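Local coordinates for penicillin-binding protein activator LpoB (PDB 4Q6V) that probably regulates peptidoglycan synthesis by activating penicillin-binding protein 1B, with which it interacts, and is represented by its C-terminal domain, at residues 26-31 against 58-63. Numbering follows the deposited sequence.
Sequences LLVDSV and FTLVSV
Leu26 meets the short strand 59-60 with both its backbone and its side chain. Its N-H bonds to Thr59 O (2.9 Å), and its carbonyl O accepts from Val61 N at 3.2 Å, so Leu26 straddles Leu60 in parallel register. Both bonds are nearly straight at the hydrogen, but Val61 N stands 33° off the plane of the Leu26 carbonyl. Leu60 CA adds a C-H···O contact to that carbonyl.

The side chain of Leu26 starts with CB beside the Phe58 ring, 4.0 Å from CD1. With chi1 at 168°, CG stands anti to the backbone N, and the fork sends CD2 over one face of the ring. This methyl lies 4.1 Å from the ring centroid and 16° off the normal, a CH-pi contact. The same CD2 touches Leu60 CD2 at 4.0 Å, the two leucines running alongside each other from neighbouring strands. Leu60 CD2 in turn reaches Val28 CG2 (3.8 Å), and Leu52 of helix 41-54 packs on Leu26 and Val28. Branched aliphatic chains suit this side because their methyls reach both a neighbouring strand and the helix, while the flat phenyl gives a methyl a broad face to rest on. Apart from this cluster, Val61, branched at CB, covers Leu26 O with CG2 (3.7 Å) while its CB meets Leu27 CD1.

Direct pairing stops at the Val61 N bond. One step on, Val61 O and Val28 N lie too far apart to bond, and a single water links them, with Arg49 also donating to Val61 O. Backbone bonds thus set the register of this beta-alpha-beta unit, apolar contacts pack the face turned to helix 41-54, and the water and Arg49 supply partners that the strands do not give each other.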
loop_
_atom_site.group_PDB
_atom_site.type_symbol
_atom_site.label_atom_id
_atom_site.label_comp_id
_atom_site.label_asym_id
_atom_site.label_seq_id
_atom_site.Cartn_x
_atom_site.Cartn_y
_atom_site.Cartn_z
ATOM N N LEU A 26 -1.181 -9.964 -0.481
ATOM C CA LEU A 26 -1.463 -8.526 -0.291
ATOM C C LEU A 26 -0.857 -7.775 -1.455
ATOM O O LEU A 26 0.311 -7.917 -1.734
ATOM C CB LEU A 26 -0.970 -8.070 1.066
ATOM C CG LEU A 26 -0.935 -6.548 1.264
ATOM C CD1 LEU A 26 -2.328 -5.952 1.466
ATOM C CD2 LEU A 26 -0.047 -6.262 2.458
ATOM N N LEU A 27 -1.662 -6.976 -2.144
ATOM C CA LEU A 27 -1.192 -6.003 -3.082
ATOM C C LEU A 27 -0.895 -4.641 -2.453
ATOM O O LEU A 27 -1.779 -3.950 -1.983
ATOM C CB LEU A 27 -2.210 -5.864 -4.227
ATOM C CG LEU A 27 -1.905 -4.839 -5.308
ATOM C CD1 LEU A 27 -0.475 -4.943 -5.768
ATOM C CD2 LEU A 27 -2.877 -4.897 -6.483
ATOM N N VAL A 28 0.369 -4.257 -2.472
ATOM C CA VAL A 28 0.812 -3.011 -1.822
ATOM C C VAL A 28 0.930 -1.897 -2.861
ATOM O O VAL A 28 1.854 -1.881 -3.683
ATOM C CB VAL A 28 2.202 -3.186 -1.145
ATOM C CG1 VAL A 28 2.693 -1.867 -0.552
ATOM C CG2 VAL A 28 2.112 -4.240 -0.092
ATOM N N ASP A 29 -0.034 -0.979 -2.839
ATOM C CA ASP A 29 -0.020 0.123 -3.789
ATOM C C ASP A 29 1.145 1.049 -3.394
ATOM O O ASP A 29 1.509 1.122 -2.213
ATOM C CB ASP A 29 -1.383 0.817 -3.818
ATOM C CG ASP A 29 -1.725 1.438 -5.149
ATOM O OD1 ASP A 29 -0.930 1.299 -6.111
ATOM O OD2 ASP A 29 -2.810 2.078 -5.196
ATOM N N SER A 30 1.760 1.677 -4.396
ATOM C CA SER A 30 2.918 2.534 -4.153
ATOM C C SER A 30 2.448 3.781 -3.389
ATOM O O SER A 30 1.352 4.298 -3.621
ATOM C CB SER A 30 3.666 2.848 -5.459
ATOM O OG SER A 30 2.898 3.694 -6.281
ATOM N N VAL A 31 3.262 4.207 -2.432
ATOM C CA VAL A 31 2.961 5.367 -1.613
ATOM C C VAL A 31 2.800 6.590 -2.535
ATOM O O VAL A 31 3.654 6.874 -3.407
ATOM C CB VAL A 31 4.037 5.627 -0.547
ATOM C CG1 VAL A 31 3.706 6.821 0.332
ATOM C CG2 VAL A 31 4.351 4.384 0.279
ATOM N N PHE A 58 2.743 -11.622 5.117
ATOM C CA PHE A 58 2.026 -11.576 3.856
ATOM C C PHE A 58 2.911 -12.056 2.723
ATOM O O PHE A 58 4.114 -11.865 2.764
ATOM C CB PHE A 58 1.569 -10.157 3.524
ATOM C CG PHE A 58 0.649 -9.550 4.533
ATOM C CD1 PHE A 58 -0.693 -9.898 4.565
ATOM C CD2 PHE A 58 1.144 -8.630 5.462
ATOM C CE1 PHE A 58 -1.541 -9.344 5.504
ATOM C CE2 PHE A 58 0.305 -8.061 6.381
ATOM C CZ PHE A 58 -1.046 -8.424 6.415
ATOM N N THR A 59 2.317 -12.681 1.731
ATOM C CA THR A 59 2.901 -12.805 0.408
ATOM C C THR A 59 2.520 -11.582 -0.357
ATOM O O THR A 59 1.339 -11.334 -0.571
ATOM C CB THR A 59 2.323 -14.022 -0.337
ATOM O OG1 THR A 59 2.712 -15.176 0.376
ATOM C CG2 THR A 59 2.892 -14.119 -1.746
ATOM N N LEU A 60 3.527 -10.811 -0.749
ATOM C CA LEU A 60 3.355 -9.614 -1.543
ATOM C C LEU A 60 3.318 -9.893 -3.043
ATOM O O LEU A 60 4.101 -10.698 -3.580
ATOM C CB LEU A 60 4.414 -8.560 -1.203
ATOM C CG LEU A 60 4.593 -8.157 0.256
ATOM C CD1 LEU A 60 5.646 -7.072 0.353
ATOM C CD2 LEU A 60 3.289 -7.709 0.885
ATOM N N VAL A 61 2.399 -9.214 -3.730
ATOM C CA VAL A 61 2.419 -9.229 -5.200
ATOM C C VAL A 61 3.669 -8.499 -5.595
ATOM O O VAL A 61 3.961 -7.450 -5.015
ATOM C CB VAL A 61 1.160 -8.599 -5.783
ATOM C CG1 VAL A 61 1.142 -8.735 -7.280
ATOM C CG2 VAL A 61 -0.096 -9.258 -5.182
ATOM N N SER A 62 4.398 -9.072 -6.556
ATOM C CA SER A 62 5.687 -8.525 -6.985
ATOM C C SER A 62 5.534 -7.463 -8.084
ATOM O O SER A 62 4.571 -7.435 -8.833
ATOM C CB SER A 62 6.572 -9.661 -7.489
ATOM O OG SER A 62 6.212 -9.982 -8.825
ATOM N N VAL A 63 6.565 -6.641 -8.250
ATOM C CA VAL A 63 6.586 -5.575 -9.230
ATOM C C VAL A 63 6.269 -6.129 -10.633
ATOM O O VAL A 63 5.483 -5.533 -11.372
ATOM C CB VAL A 63 7.951 -4.825 -9.220
ATOM C CG1 VAL A 63 8.033 -3.788 -10.306
ATOM C CG2 VAL A 63 8.222 -4.181 -7.851
HETATM O O HOH W 1 2.329 -5.353 -4.280
#